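Local coordinates for Fe-regulated protein B (Neisseria meningitidis, PDB 4AIP) that forms a TonB-dependent beta-barrel transporter in the outer membrane, where it takes part in iron uptake, possibly as siderophore complexes, at residues K390-S400 / D425-N436. Sequence-based numbering, arbitrary orientation.
Sequences KPQAFLNSKFS and DEDTVHAYKLSN
Two phenylalanines, F399 and F394, carry the apolar part of this contact, each laying a ring face against a branched aliphatic residue. V429 sets CG2 almost squarely over the F399 ring, 3.4 Å from its centroid and 4° off the normal, while its other methyl, CG1, packs on F399 CB. With CG anti to the backbone N (chi1 159°), F399 swings its ring over the helix. Phenylalanine suits this site because its flat face accepts the V429 methyl over its centre while its edge fits beside the CA of E426. The F394 ring takes L434 CB over one face, 3.9 Å from the centroid but offset toward the rim. N436 packs against the start of the loop, OD1 near P391 CD and ND2 beside K390 CG, while ND2 is hydrogen-bonded to OE2 of E388.

A hydrogen bond runs from H430 NE2 to a lone pair of F399 O (2.8 Å, 143° at the hydrogen), bent, with the oxygen somewhat out of the imidazole plane; histidine supplies an N-H at the end of a rigid ring.

Both segments belong to one long loop of the barrel: 390-400 leaves strand 376-390, and helix 420-431 leads back through 432-436 to strand 438-452, the antiparallel neighbour of strand 376-390, with L434 also touching strand 522-525.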
ATOM      1  N   LYS B 390      12.297 -19.101 -13.202  1.00 21.79           N
ATOM      2  CA  LYS B 390      10.957 -19.676 -13.206  1.00 24.61           C
ATOM      3  C   LYS B 390       9.937 -18.872 -13.987  1.00 26.30           C
ATOM      4  O   LYS B 390       9.476 -17.822 -13.521  1.00 27.87           O
ATOM      5  CB  LYS B 390      10.486 -19.840 -11.788  1.00 23.74           C
ATOM      6  CG  LYS B 390      11.574 -20.291 -10.938  1.00 21.82           C
ATOM      7  CD  LYS B 390      11.271 -20.151  -9.496  1.00 21.03           C
ATOM      8  CE  LYS B 390      12.457 -20.721  -8.744  1.00 20.74           C
ATOM      9  NZ  LYS B 390      12.427 -20.558  -7.295  1.00 19.00           N
ATOM     10  N   PRO B 391       9.559 -19.356 -15.177  1.00 26.62           N
ATOM     11  CA  PRO B 391       8.437 -18.658 -15.810  1.00 27.27           C
ATOM     12  C   PRO B 391       7.191 -19.048 -15.062  1.00 28.48           C
ATOM     13  O   PRO B 391       7.193 -20.033 -14.305  1.00 29.30           O
ATOM     14  CB  PRO B 391       8.361 -19.259 -17.231  1.00 25.61           C
ATOM     15  CG  PRO B 391       9.512 -20.165 -17.380  1.00 24.90           C
ATOM     16  CD  PRO B 391       9.996 -20.523 -15.958  1.00 25.23           C
ATOM     17  N   GLN B 392       6.132 -18.294 -15.292  1.00 28.44           N
ATOM     18  CA  GLN B 392       4.835 -18.609 -14.750  1.00 28.00           C
ATOM     19  C   GLN B 392       4.230 -19.877 -15.324  1.00 29.34           C
ATOM     20  O   GLN B 392       3.431 -20.539 -14.648  1.00 29.70           O
ATOM     21  CB  GLN B 392       3.906 -17.485 -15.096  1.00 26.05           C
ATOM     22  CG  GLN B 392       2.587 -17.567 -14.430  1.00 23.46           C
ATOM     23  CD  GLN B 392       1.854 -16.213 -14.510  1.00 23.24           C
ATOM     24  OE1 GLN B 392       1.340 -15.825 -15.576  1.00 21.70           O
ATOM     25  NE2 GLN B 392       1.805 -15.501 -13.385  1.00 21.73           N
ATOM     26  N   ALA B 393       4.575 -20.177 -16.577  1.00 29.66           N
ATOM     27  CA  ALA B 393       4.005 -21.273 -17.345  1.00 29.90           C
ATOM     28  C   ALA B 393       4.800 -21.391 -18.649  1.00 30.07           C
ATOM     29  O   ALA B 393       5.155 -20.368 -19.237  1.00 29.93           O
ATOM     30  CB  ALA B 393       2.599 -20.970 -17.668  1.00 30.10           C
ATOM     31  N   PHE B 394       5.071 -22.614 -19.120  1.00 29.48           N
ATOM     32  CA  PHE B 394       5.790 -22.798 -20.394  1.00 27.93           C
ATOM     33  C   PHE B 394       4.841 -22.768 -21.533  1.00 28.52           C
ATOM     34  O   PHE B 394       3.724 -23.224 -21.389  1.00 28.71           O
ATOM     35  CB  PHE B 394       6.635 -24.045 -20.403  1.00 25.44           C
ATOM     36  CG  PHE B 394       7.825 -23.950 -19.524  1.00 23.67           C
ATOM     37  CD1 PHE B 394       8.937 -23.271 -19.927  1.00 21.18           C
ATOM     38  CD2 PHE B 394       7.821 -24.511 -18.254  1.00 21.86           C
ATOM     39  CE1 PHE B 394      10.010 -23.205 -19.117  1.00 21.30           C
ATOM     40  CE2 PHE B 394       8.923 -24.415 -17.452  1.00 20.16           C
ATOM     41  CZ  PHE B 394       9.986 -23.770 -17.869  1.00 20.12           C
ATOM     42  N   LEU B 395       5.268 -22.186 -22.656  1.00 28.79           N
ATOM     43  CA  LEU B 395       4.316 -21.798 -23.718  1.00 28.14           C
ATOM     44  C   LEU B 395       4.467 -22.268 -25.173  1.00 29.19           C
ATOM     45  O   LEU B 395       3.642 -21.936 -25.992  1.00 30.43           O
ATOM     46  CB  LEU B 395       4.123 -20.284 -23.710  1.00 25.68           C
ATOM     47  CG  LEU B 395       3.539 -19.565 -22.505  1.00 23.73           C
ATOM     48  CD1 LEU B 395       3.615 -18.117 -22.789  1.00 22.83           C
ATOM     49  CD2 LEU B 395       2.124 -19.933 -22.204  1.00 20.95           C
ATOM     50  N   ASN B 396       5.627 -22.777 -25.548  1.00 31.89           N
ATOM     51  CA  ASN B 396       5.867 -24.119 -26.010  1.00 33.28           C
ATOM     52  C   ASN B 396       4.891 -24.773 -26.955  1.00 33.53           C
ATOM     53  O   ASN B 396       5.141 -24.954 -28.128  1.00 34.77           O
ATOM     54  CB  ASN B 396       5.907 -24.954 -24.753  1.00 34.44           C
ATOM     55  CG  ASN B 396       7.079 -25.750 -24.677  1.00 33.43           C
ATOM     56  OD1 ASN B 396       7.602 -26.160 -25.680  1.00 30.33           O
ATOM     57  ND2 ASN B 396       7.534 -25.978 -23.477  1.00 34.23           N
ATOM     58  N   SER B 397       3.778 -25.173 -26.391  1.00 33.03           N
ATOM     59  CA  SER B 397       2.769 -25.884 -27.111  1.00 33.68           C
ATOM     60  C   SER B 397       2.104 -24.906 -28.058  1.00 34.36           C
ATOM     61  O   SER B 397       1.286 -25.301 -28.897  1.00 34.24           O
ATOM     62  CB  SER B 397       1.760 -26.467 -26.116  1.00 33.29           C
ATOM     63  OG  SER B 397       1.686 -25.648 -24.949  1.00 36.07           O
ATOM     64  N   LYS B 398       2.472 -23.628 -27.949  1.00 35.15           N
ATOM     65  CA  LYS B 398       1.743 -22.574 -28.670  1.00 36.02           C
ATOM     66  C   LYS B 398       2.587 -21.899 -29.763  1.00 36.05           C
ATOM     67  O   LYS B 398       2.099 -21.024 -30.492  1.00 34.16           O
ATOM     68  CB  LYS B 398       1.138 -21.575 -27.688  1.00 35.08           C
ATOM     69  CG  LYS B 398      -0.040 -22.130 -26.893  1.00 39.94           C
ATOM     70  CD  LYS B 398      -0.573 -21.043 -25.946  1.00 46.51           C
ATOM     71  CE  LYS B 398      -1.970 -21.358 -25.404  1.00 46.50           C
ATOM     72  NZ  LYS B 398      -2.625 -20.023 -25.154  1.00 50.36           N
ATOM     73  N   PHE B 399       3.858 -22.332 -29.819  1.00 37.49           N
ATOM     74  CA  PHE B 399       4.859 -21.923 -30.790  1.00 38.83           C
ATOM     75  C   PHE B 399       4.278 -22.160 -32.164  1.00 40.68           C
ATOM     76  O   PHE B 399       3.688 -23.223 -32.393  1.00 40.43           O
ATOM     77  CB  PHE B 399       6.103 -22.776 -30.606  1.00 37.73           C
ATOM     78  CG  PHE B 399       7.011 -22.816 -31.810  1.00 37.96           C
ATOM     79  CD1 PHE B 399       6.785 -23.726 -32.870  1.00 36.36           C
ATOM     80  CD2 PHE B 399       8.119 -21.977 -31.878  1.00 37.16           C
ATOM     81  CE1 PHE B 399       7.630 -23.772 -33.979  1.00 33.04           C
ATOM     82  CE2 PHE B 399       8.977 -22.028 -32.985  1.00 41.39           C
ATOM     83  CZ  PHE B 399       8.718 -22.932 -34.046  1.00 37.97           C
ATOM     84  N   SER B 400       4.424 -21.159 -33.048  1.00 42.81           N
ATOM     85  CA  SER B 400       3.824 -21.187 -34.403  1.00 44.76           C
ATOM     86  C   SER B 400       4.692 -20.543 -35.517  1.00 44.66           C
ATOM     87  O   SER B 400       5.169 -19.407 -35.381  1.00 44.47           O
ATOM     88  CB  SER B 400       2.421 -20.564 -34.367  1.00 44.41           C
ATOM     89  OG  SER B 400       2.289 -19.625 -35.416  1.00 47.40           O
ATOM     90  N   ASP B 425       9.144 -28.305 -37.958  1.00 37.96           N
ATOM     91  CA  ASP B 425       9.688 -27.493 -36.840  1.00 37.67           C
ATOM     92  C   ASP B 425       8.687 -27.300 -35.693  1.00 37.91           C
ATOM     93  O   ASP B 425       9.003 -27.489 -34.500  1.00 36.86           O
ATOM     94  CB  ASP B 425      10.195 -26.125 -37.351  1.00 35.96           C
ATOM     95  CG  ASP B 425      11.617 -26.207 -37.980  1.00 36.61           C
ATOM     96  OD1 ASP B 425      12.435 -27.063 -37.567  1.00 31.60           O
ATOM     97  OD2 ASP B 425      11.919 -25.389 -38.881  1.00 35.08           O
ATOM     98  N   GLU B 426       7.478 -26.929 -36.099  1.00 38.20           N
ATOM     99  CA  GLU B 426       6.338 -26.778 -35.228  1.00 38.72           C
ATOM    100  C   GLU B 426       6.114 -28.017 -34.385  1.00 38.34           C
ATOM    101  O   GLU B 426       5.892 -27.925 -33.155  1.00 37.60           O
ATOM    102  CB  GLU B 426       5.086 -26.512 -36.075  1.00 40.16           C
ATOM    103  CG  GLU B 426       4.594 -25.071 -36.151  1.00 39.04           C
ATOM    104  CD  GLU B 426       3.314 -24.995 -36.942  1.00 38.78           C
ATOM    105  OE1 GLU B 426       2.583 -26.017 -37.023  1.00 39.75           O
ATOM    106  OE2 GLU B 426       3.051 -23.929 -37.513  1.00 39.67           O
ATOM    107  N   ASP B 427       6.173 -29.180 -35.032  1.00 38.33           N
ATOM    108  CA  ASP B 427       5.938 -30.414 -34.282  1.00 39.50           C
ATOM    109  C   ASP B 427       7.024 -30.715 -33.280  1.00 38.68           C
ATOM    110  O   ASP B 427       6.712 -31.277 -32.227  1.00 38.26           O
ATOM    111  CB  ASP B 427       5.622 -31.599 -35.186  1.00 41.24           C
ATOM    112  CG  ASP B 427       4.252 -31.440 -35.861  1.00 45.75           C
ATOM    113  OD1 ASP B 427       3.343 -30.905 -35.166  1.00 43.61           O
ATOM    114  OD2 ASP B 427       4.101 -31.823 -37.063  1.00 46.67           O
ATOM    115  N   THR B 428       8.270 -30.285 -33.574  1.00 37.35           N
ATOM    116  CA  THR B 428       9.405 -30.438 -32.632  1.00 35.44           C
ATOM    117  C   THR B 428       9.220 -29.586 -31.345  1.00 34.57           C
ATOM    118  O   THR B 428       9.300 -30.087 -30.217  1.00 34.05           O
ATOM    119  CB  THR B 428      10.769 -30.124 -33.313  1.00 35.52           C
ATOM    120  OG1 THR B 428      10.722 -30.506 -34.692  1.00 33.91           O
ATOM    121  CG2 THR B 428      11.946 -30.858 -32.600  1.00 34.69           C
ATOM    122  N   VAL B 429       8.970 -28.298 -31.513  1.00 32.87           N
ATOM    123  CA  VAL B 429       8.853 -27.433 -30.356  1.00 32.25           C
ATOM    124  C   VAL B 429       7.781 -28.015 -29.420  1.00 32.17           C
ATOM    125  O   VAL B 429       8.068 -28.259 -28.244  1.00 30.99           O
ATOM    126  CB  VAL B 429       8.575 -25.964 -30.763  1.00 31.80           C
ATOM    127  CG1 VAL B 429       8.302 -25.085 -29.537  1.00 31.51           C
ATOM    128  CG2 VAL B 429       9.754 -25.397 -31.549  1.00 31.34           C
ATOM    129  N   HIS B 430       6.581 -28.284 -29.964  1.00 32.19           N
ATOM    130  CA  HIS B 430       5.465 -28.882 -29.204  1.00 30.96           C
ATOM    131  C   HIS B 430       5.805 -30.156 -28.454  1.00 31.97           C
ATOM    132  O   HIS B 430       5.217 -30.435 -27.409  1.00 32.38           O
ATOM    133  CB  HIS B 430       4.255 -29.089 -30.103  1.00 29.89           C
ATOM    134  CG  HIS B 430       3.800 -27.838 -30.773  1.00 29.20           C
ATOM    135  ND1 HIS B 430       3.217 -27.832 -32.017  1.00 29.11           N
ATOM    136  CD2 HIS B 430       3.897 -26.538 -30.393  1.00 29.81           C
ATOM    137  CE1 HIS B 430       2.942 -26.584 -32.361  1.00 32.44           C
ATOM    138  NE2 HIS B 430       3.353 -25.778 -31.395  1.00 27.74           N
ATOM    139  N   ALA B 431       6.785 -30.886 -28.980  1.00 32.72           N
ATOM    140  CA  ALA B 431       7.233 -32.167 -28.468  1.00 32.97           C
ATOM    141  C   ALA B 431       8.116 -32.035 -27.233  1.00 33.21           C
ATOM    142  O   ALA B 431       8.334 -33.011 -26.520  1.00 33.75           O
ATOM    143  CB  ALA B 431       8.000 -32.899 -29.561  1.00 34.53           C
ATOM    144  N   TYR B 432       8.641 -30.839 -26.980  1.00 32.22           N
ATOM    145  CA  TYR B 432       9.476 -30.630 -25.807  1.00 29.98           C
ATOM    146  C   TYR B 432       8.621 -30.431 -24.617  1.00 30.73           C
ATOM    147  O   TYR B 432       7.518 -29.810 -24.665  1.00 32.03           O
ATOM    148  CB  TYR B 432      10.323 -29.403 -25.925  1.00 27.66           C
ATOM    149  CG  TYR B 432      11.626 -29.673 -26.556  1.00 30.66           C
ATOM    150  CD1 TYR B 432      12.657 -30.275 -25.833  1.00 32.93           C
ATOM    151  CD2 TYR B 432      11.846 -29.376 -27.909  1.00 33.14           C
ATOM    152  CE1 TYR B 432      13.894 -30.533 -26.424  1.00 32.90           C
ATOM    153  CE2 TYR B 432      13.073 -29.646 -28.505  1.00 33.37           C
ATOM    154  CZ  TYR B 432      14.098 -30.211 -27.749  1.00 36.37           C
ATOM    155  OH  TYR B 432      15.329 -30.463 -28.333  1.00 39.05           O
ATOM    156  N   LYS B 433       9.143 -30.954 -23.532  1.00 27.84           N
ATOM    157  CA  LYS B 433       8.584 -30.669 -22.243  1.00 28.27           C
ATOM    158  C   LYS B 433       9.658 -29.934 -21.482  1.00 28.90           C
ATOM    159  O   LYS B 433      10.750 -30.485 -21.176  1.00 29.56           O
ATOM    160  CB  LYS B 433       8.238 -31.972 -21.521  1.00 26.86           C
ATOM    161  CG  LYS B 433       7.543 -32.997 -22.431  1.00 24.85           C
ATOM    162  CD  LYS B 433       8.173 -34.410 -22.262  1.00 25.26           C
ATOM    163  CE  LYS B 433       7.566 -35.078 -20.975  1.00 25.16           C
ATOM    164  NZ  LYS B 433       8.235 -36.409 -20.713  1.00 25.28           N
ATOM    165  N   LEU B 434       9.354 -28.693 -21.167  1.00 28.28           N
ATOM    166  CA  LEU B 434      10.390 -27.826 -20.678  1.00 27.88           C
ATOM    167  C   LEU B 434      10.406 -27.755 -19.177  1.00 28.21           C
ATOM    168  O   LEU B 434       9.379 -27.903 -18.547  1.00 29.76           O
ATOM    169  CB  LEU B 434      10.229 -26.443 -21.288  1.00 25.75           C
ATOM    170  CG  LEU B 434      10.210 -26.373 -22.804  1.00 24.04           C
ATOM    171  CD1 LEU B 434       9.914 -24.949 -23.248  1.00 22.39           C
ATOM    172  CD2 LEU B 434      11.558 -26.801 -23.378  1.00 22.40           C
ATOM    173  N   SER B 435      11.587 -27.504 -18.629  1.00 28.57           N
ATOM    174  CA  SER B 435      11.823 -27.343 -17.200  1.00 27.88           C
ATOM    175  C   SER B 435      12.499 -25.999 -16.981  1.00 27.86           C
ATOM    176  O   SER B 435      13.064 -25.404 -17.910  1.00 28.54           O
ATOM    177  CB  SER B 435      12.750 -28.447 -16.685  1.00 25.57           C
ATOM    178  OG  SER B 435      13.229 -29.221 -17.758  1.00 26.11           O
ATOM    179  N   ASN B 436      12.451 -25.523 -15.744  1.00 26.75           N
ATOM    180  CA  ASN B 436      13.158 -24.315 -15.339  1.00 25.87           C
ATOM    181  C   ASN B 436      14.637 -24.467 -15.624  1.00 25.59           C
ATOM    182  O   ASN B 436      15.203 -25.475 -15.236  1.00 27.07           O
ATOM    183  CB  ASN B 436      13.026 -24.112 -13.846  1.00 24.23           C
ATOM    184  CG  ASN B 436      11.642 -23.713 -13.405  1.00 21.45           C
ATOM    185  OD1 ASN B 436      10.736 -23.513 -14.192  1.00 19.74           O
ATOM    186  ND2 ASN B 436      11.488 -23.580 -12.107  1.00 19.05           N
TER